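Local structure of invasion protein INVA (Salmonella enterica, 2X49) at residues E179-L184 / V189-M194; L214-R219 / D297-I302. The protein takes part, through its C-terminal domain described here, in type III protein export and in invasion of the intestinal epithelium. One frame throughout, in Å; residues are numbered along the deposited sequence.

Contact 1. Residues E179-L184 / V189-M194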
loop_
_atom_site.group_PDB
_atom_site.type_symbol
_atom_site.label_atom_id
_atom_site.label_comp_id
_atom_site.label_asym_id
_atom_site.label_seq_id
_atom_site.Cartn_x
_atom_site.Cartn_y
_atom_site.Cartn_z
ATOM N N GLU A 179 -7.560 2.493 16.103
ATOM C CA GLU A 179 -8.376 2.272 14.912
ATOM C C GLU A 179 -8.041 3.178 13.745
ATOM O O GLU A 179 -7.907 2.755 12.586
ATOM C CB GLU A 179 -9.884 2.316 15.212
ATOM C CG GLU A 179 -10.306 1.154 15.997
ATOM C CD GLU A 179 -11.677 1.303 16.622
ATOM O OE1 GLU A 179 -12.343 2.341 16.394
ATOM O OE2 GLU A 179 -12.086 0.373 17.368
ATOM N N VAL A 180 -7.872 4.454 14.055
ATOM C CA VAL A 180 -7.423 5.467 13.065
ATOM C C VAL A 180 -6.077 5.060 12.418
ATOM O O VAL A 180 -5.887 4.987 11.196
ATOM C CB VAL A 180 -7.338 6.858 13.650
ATOM C CG1 VAL A 180 -6.662 7.809 12.689
ATOM C CG2 VAL A 180 -8.749 7.329 13.990
ATOM N N LEU A 181 -5.158 4.701 13.258
ATOM C CA LEU A 181 -3.793 4.348 12.797
ATOM C C LEU A 181 -3.810 3.109 11.896
ATOM O O LEU A 181 -3.125 3.062 10.861
ATOM C CB LEU A 181 -2.853 4.163 14.005
ATOM C CG LEU A 181 -2.539 5.385 14.911
ATOM C CD1 LEU A 181 -1.405 5.141 15.955
ATOM C CD2 LEU A 181 -2.151 6.593 14.075
ATOM N N GLN A 182 -4.552 2.063 12.323
ATOM C CA GLN A 182 -4.681 0.836 11.526
ATOM C C GLN A 182 -5.268 1.114 10.154
ATOM O O GLN A 182 -4.845 0.545 9.147
ATOM C CB GLN A 182 -5.536 -0.246 12.236
ATOM C CG GLN A 182 -4.934 -0.926 13.372
ATOM C CD GLN A 182 -5.937 -1.865 14.014
ATOM O OE1 GLN A 182 -7.134 -1.552 14.073
ATOM N NE2 GLN A 182 -5.475 -3.018 14.504
ATOM N N ARG A 183 -6.264 1.998 10.148
ATOM C CA ARG A 183 -6.954 2.322 8.903
ATOM C C ARG A 183 -6.077 3.108 7.955
ATOM O O ARG A 183 -6.145 2.949 6.744
ATOM C CB ARG A 183 -8.335 2.924 9.158
ATOM C CG ARG A 183 -9.332 1.890 9.713
ATOM C CD ARG A 183 -10.653 2.510 10.218
ATOM N NE ARG A 183 -11.556 1.474 10.784
ATOM C CZ ARG A 183 -12.252 0.629 10.039
ATOM N NH1 ARG A 183 -12.218 0.728 8.732
ATOM N NH2 ARG A 183 -13.011 -0.305 10.595
ATOM N N LEU A 184 -5.180 3.910 8.506
ATOM C CA LEU A 184 -4.178 4.658 7.689
ATOM C C LEU A 184 -3.169 3.656 7.089
ATOM O O LEU A 184 -3.009 3.565 5.881
ATOM C CB LEU A 184 -3.464 5.733 8.498
ATOM C CG LEU A 184 -4.357 6.874 8.939
ATOM C CD1 LEU A 184 -3.547 7.741 9.912
ATOM C CD2 LEU A 184 -4.874 7.626 7.699
ATOM N N VAL A 189 -0.536 4.285 4.148
ATOM C CA VAL A 189 -0.187 5.626 4.695
ATOM C C VAL A 189 0.662 5.470 5.950
ATOM O O VAL A 189 0.294 4.706 6.881
ATOM C CB VAL A 189 -1.447 6.434 5.021
ATOM C CG1 VAL A 189 -1.038 7.768 5.620
ATOM C CG2 VAL A 189 -2.274 6.570 3.750
ATOM N N SER A 190 1.832 6.100 5.966
ATOM C CA SER A 190 2.736 6.006 7.100
ATOM C C SER A 190 2.204 6.720 8.325
ATOM O O SER A 190 1.543 7.764 8.202
ATOM C CB SER A 190 4.129 6.629 6.767
ATOM O OG SER A 190 5.013 6.643 7.843
ATOM N N VAL A 191 2.531 6.177 9.472
ATOM C CA VAL A 191 2.210 6.812 10.768
ATOM C C VAL A 191 3.421 7.326 11.507
ATOM O O VAL A 191 3.391 7.604 12.709
ATOM C CB VAL A 191 1.328 5.946 11.660
ATOM C CG1 VAL A 191 -0.020 5.705 10.956
ATOM C CG2 VAL A 191 2.001 4.631 12.075
ATOM N N ARG A 192 4.521 7.425 10.778
ATOM C CA ARG A 192 5.756 7.982 11.349
ATOM C C ARG A 192 5.598 9.390 11.934
ATOM O O ARG A 192 6.169 9.700 12.958
ATOM C CB ARG A 192 6.905 7.995 10.328
ATOM C CG ARG A 192 8.178 8.547 10.922
ATOM C CD ARG A 192 9.404 8.120 10.140
ATOM N NE ARG A 192 9.853 6.796 10.578
ATOM C CZ ARG A 192 10.451 6.556 11.728
ATOM N NH1 ARG A 192 10.747 7.563 12.533
ATOM N NH2 ARG A 192 10.790 5.309 12.072
ATOM N N ASN A 193 4.822 10.210 11.241
ATOM C CA ASN A 193 4.622 11.603 11.698
ATOM C C ASN A 193 3.467 11.698 12.679
ATOM O O ASN A 193 2.396 12.237 12.373
ATOM C CB ASN A 193 4.407 12.540 10.531
ATOM C CG ASN A 193 4.692 13.967 10.909
ATOM O OD1 ASN A 193 4.687 14.333 12.110
ATOM N ND2 ASN A 193 4.998 14.790 9.900
ATOM N N MET A 194 3.713 11.127 13.839
ATOM C CA MET A 194 2.690 10.980 14.853
ATOM C C MET A 194 2.239 12.328 15.340
ATOM O O MET A 194 1.067 12.503 15.634
ATOM C CB MET A 194 3.165 10.101 16.007
ATOM C CG MET A 194 2.007 9.566 16.854
ATOM S SD MET A 194 0.935 8.445 15.901
ATOM C CE MET A 194 1.945 6.959 15.869
#
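Leu181 pushes its two methyls into a hollow lined by Val191 and Met194. Its CD2 rests on CG1 of Val191 at 3.9 Å. Its CD1 meets CE of Met194 at 3.8 Å. The sulfur of Met194 lies 4.0 Å from both CD1 and CD2 of Leu181, so the sulfur faces the fork of the leucine. Met194 reaches this place with bends at chi2 (65°) and chi3 (76°), and its chain runs at about a right angle to that of Leu181. CG1 of Val191 is the shared bump: it fits against the notch between the two leucines, touching CD1 of Leu184 at 4.2 Å. One turn along the helix, Leu184 packs at its base, CB against CB of Val189 at 4.1 Å. There the backbones also join. Val189 N donates to Leu184 O over 3.1 Å. This bond ties the end of the helix to the returning chain of a tight helix-loop-helix turn. Ser190 OG accepts from Arg192 N in an ST turn, and Asn193 takes the N-cap position of the next helix, its OD1 weakly bonded to Leu196 N. The five touching residues are buried. Met153 of helix 147-158 packs on Leu181, Val191 and Met194. Arg219 of helix 211-221 touches Leu184 and Val189, while Ile226 of helix 223-231 packs on Val189.

Contact 2. Residues L214-R219 / D297-I302; sequences LVEHIR and DVRRFI
Glu216 and Arg299 form a two-pronged salt bridge between two helices. Arg299 offers its NE side: NE donates to Glu216 OE2 at 2.8 Å and NH2 to Glu216 OE1 at 2.9 Å. Both bonds are nearly straight, and each oxygen uses its syn lone pair. Carboxylate and guanidinium lie almost in one plane, 9° apart. The two bonds therefore fix the rotation of both groups. A water adds a side link: it accepts from Arg300 N and Arg300 NH1 and gives a weak bond to Glu216 OE2. Over one face of the Arg299 guanidinium lies that of Arg219, stacked flat, with centres 3.6 Å apart and planes at 6°. Acidic groups probably offset the like charges: Glu320 makes a salt bridge to Arg219 NE, and Glu187 makes one to Arg299 NH1. The pairing joins helix 211-221 of an all-helical region to helix 299-306, which follows strand 291-294 of the parallel four-stranded sheet. Arg299 gets there with CG anti to the backbone N (chi1 -168°) and bends at chi2 and chi3. Further out, Arg300 packs its aliphatic part beside the glutamate, with CB and CD each 3.8 Å from Glu216 OE1. Its CG lies over the ring of Phe301, and CE2 of that ring lies over one face of its guanidinium. Val298, Phe301 and Ile302 pack against helix 243-252.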
loop_
_atom_site.group_PDB
_atom_site.type_symbol
_atom_site.label_atom_id
_atom_site.label_comp_id
_atom_site.label_asym_id
_atom_site.label_seq_id
_atom_site.Cartn_x
_atom_site.Cartn_y
_atom_site.Cartn_z
ATOM N N LEU A 214 -13.906 10.081 10.339
ATOM C CA LEU A 214 -12.743 10.681 11.013
ATOM C C LEU A 214 -11.445 10.406 10.245
ATOM O O LEU A 214 -10.579 11.292 10.079
ATOM C CB LEU A 214 -12.630 10.188 12.490
ATOM C CG LEU A 214 -11.463 10.722 13.316
ATOM C CD1 LEU A 214 -11.557 12.250 13.407
ATOM C CD2 LEU A 214 -11.344 10.040 14.701
ATOM N N VAL A 215 -11.279 9.159 9.841
ATOM C CA VAL A 215 -10.094 8.764 9.080
ATOM C C VAL A 215 -9.932 9.602 7.818
ATOM O O VAL A 215 -8.845 10.047 7.500
ATOM C CB VAL A 215 -10.050 7.238 8.713
ATOM C CG1 VAL A 215 -8.954 7.001 7.686
ATOM C CG2 VAL A 215 -9.758 6.456 9.957
ATOM N N GLU A 216 -11.033 9.881 7.168
ATOM C CA GLU A 216 -10.974 10.656 5.933
ATOM C C GLU A 216 -10.409 12.063 6.208
ATOM O O GLU A 216 -9.688 12.673 5.386
ATOM C CB GLU A 216 -12.341 10.696 5.239
ATOM C CG GLU A 216 -12.225 10.928 3.775
ATOM C CD GLU A 216 -11.510 9.797 2.991
ATOM O OE1 GLU A 216 -11.268 8.669 3.526
ATOM O OE2 GLU A 216 -11.216 10.030 1.798
ATOM N N HIS A 217 -10.834 12.640 7.332
ATOM C CA HIS A 217 -10.355 13.955 7.695
ATOM C C HIS A 217 -8.863 13.948 8.016
ATOM O O HIS A 217 -8.112 14.884 7.694
ATOM C CB HIS A 217 -11.156 14.574 8.851
ATOM C CG HIS A 217 -12.572 14.912 8.503
ATOM N ND1 HIS A 217 -12.904 15.861 7.559
ATOM C CD2 HIS A 217 -13.751 14.471 9.014
ATOM C CE1 HIS A 217 -14.221 15.954 7.463
ATOM N NE2 HIS A 217 -14.757 15.137 8.355
ATOM N N ILE A 218 -8.456 12.889 8.691
ATOM C CA ILE A 218 -7.043 12.715 9.076
ATOM C C ILE A 218 -6.181 12.590 7.805
ATOM O O ILE A 218 -5.135 13.236 7.644
ATOM C CB ILE A 218 -6.791 11.544 10.044
ATOM C CG1 ILE A 218 -7.619 11.703 11.336
ATOM C CG2 ILE A 218 -5.316 11.417 10.361
ATOM C CD1 ILE A 218 -7.583 13.072 11.925
ATOM N N ARG A 219 -6.692 11.811 6.873
ATOM C CA ARG A 219 -5.991 11.619 5.566
ATOM C C ARG A 219 -5.803 12.976 4.944
ATOM O O ARG A 219 -4.764 13.336 4.390
ATOM C CB ARG A 219 -6.765 10.725 4.613
ATOM C CG ARG A 219 -6.708 9.271 4.925
ATOM C CD ARG A 219 -7.439 8.511 3.876
ATOM N NE ARG A 219 -6.870 8.640 2.530
ATOM C CZ ARG A 219 -6.081 7.719 1.969
ATOM N NH1 ARG A 219 -5.788 6.578 2.635
ATOM N NH2 ARG A 219 -5.605 7.923 0.735
ATOM N N ASP A 297 -15.222 13.014 -2.401
ATOM C CA ASP A 297 -16.535 12.494 -1.948
ATOM C C ASP A 297 -16.753 11.003 -2.172
ATOM O O ASP A 297 -17.572 10.378 -1.491
ATOM C CB ASP A 297 -17.731 13.354 -2.396
ATOM C CG ASP A 297 -17.983 13.368 -3.886
ATOM O OD1 ASP A 297 -17.143 12.922 -4.671
ATOM O OD2 ASP A 297 -19.050 13.909 -4.280
ATOM N N VAL A 298 -16.010 10.430 -3.106
ATOM C CA VAL A 298 -16.220 9.019 -3.485
ATOM C C VAL A 298 -15.009 8.101 -3.163
ATOM O O VAL A 298 -15.094 6.851 -3.225
ATOM C CB VAL A 298 -16.629 8.861 -4.966
ATOM C CG1 VAL A 298 -18.040 9.463 -5.217
ATOM C CG2 VAL A 298 -15.558 9.434 -5.889
ATOM N N ARG A 299 -13.881 8.723 -2.832
ATOM C CA ARG A 299 -12.588 7.993 -2.650
ATOM C C ARG A 299 -12.710 6.714 -1.794
ATOM O O ARG A 299 -12.386 5.609 -2.252
ATOM C CB ARG A 299 -11.494 8.898 -2.030
ATOM C CG ARG A 299 -10.060 8.315 -2.088
ATOM C CD ARG A 299 -9.223 8.714 -0.926
ATOM N NE ARG A 299 -9.642 8.166 0.358
ATOM C CZ ARG A 299 -9.376 6.954 0.827
ATOM N NH1 ARG A 299 -8.639 6.103 0.112
ATOM N NH2 ARG A 299 -9.855 6.581 2.014
ATOM N N ARG A 300 -13.236 6.876 -0.582
ATOM C CA ARG A 300 -13.231 5.760 0.365
ATOM C C ARG A 300 -14.160 4.644 -0.087
ATOM O O ARG A 300 -13.937 3.444 0.212
ATOM C CB ARG A 300 -13.568 6.215 1.791
ATOM C CG ARG A 300 -14.950 6.743 2.013
ATOM C CD ARG A 300 -14.919 7.553 3.302
ATOM N NE ARG A 300 -16.228 8.076 3.672
ATOM C CZ ARG A 300 -16.722 9.234 3.234
ATOM N NH1 ARG A 300 -16.009 10.005 2.435
ATOM N NH2 ARG A 300 -17.939 9.636 3.624
ATOM N N PHE A 301 -15.208 5.017 -0.818
ATOM C CA PHE A 301 -16.211 4.039 -1.293
ATOM C C PHE A 301 -15.690 3.220 -2.453
ATOM O O PHE A 301 -15.976 2.024 -2.571
ATOM C CB PHE A 301 -17.538 4.718 -1.651
ATOM C CG PHE A 301 -18.104 5.485 -0.482
ATOM C CD1 PHE A 301 -18.646 4.804 0.604
ATOM C CD2 PHE A 301 -18.019 6.886 -0.420
ATOM C CE1 PHE A 301 -19.142 5.506 1.722
ATOM C CE2 PHE A 301 -18.511 7.584 0.702
ATOM C CZ PHE A 301 -19.075 6.886 1.758
ATOM N N ILE A 302 -14.979 3.905 -3.332
ATOM C CA ILE A 302 -14.320 3.232 -4.452
ATOM C C ILE A 302 -13.289 2.233 -3.923
ATOM O O ILE A 302 -13.236 1.099 -4.390
ATOM C CB ILE A 302 -13.718 4.205 -5.459
ATOM C CG1 ILE A 302 -14.846 4.959 -6.145
ATOM C CG2 ILE A 302 -12.866 3.454 -6.510
ATOM C CD1 ILE A 302 -14.384 6.214 -6.914
HETATM O O HOH W 1 -13.663 9.560 0.646
#

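In the fold
Contact 1 closes a short turn between consecutive helices, and contact 2 joins segments 78 residues apart. Their centres are about 14 Å apart, and helix 211-221 bridges them. It packs against helix 174-185 of contact 1 and carries Glu216 and Arg219 of contact 2. Arg219 belongs to both neighbourhoods: its CG lies 3.7 Å from Leu184 CD2, and its NH1 lies 3.7 Å from Val189 CG2. Nearby, Val180 CG2 meets Leu214 CD2 at 3.8 Å. An apolar turn thus passes into a charged interface. The Val189 side chain is about 13 Å, and that of Arg219 about 12 Å, from a bound mercury ion. A di(hydroxyethyl)ether, probably from the crystallisation liquor, lies about 4 Å from the Arg300 side chain.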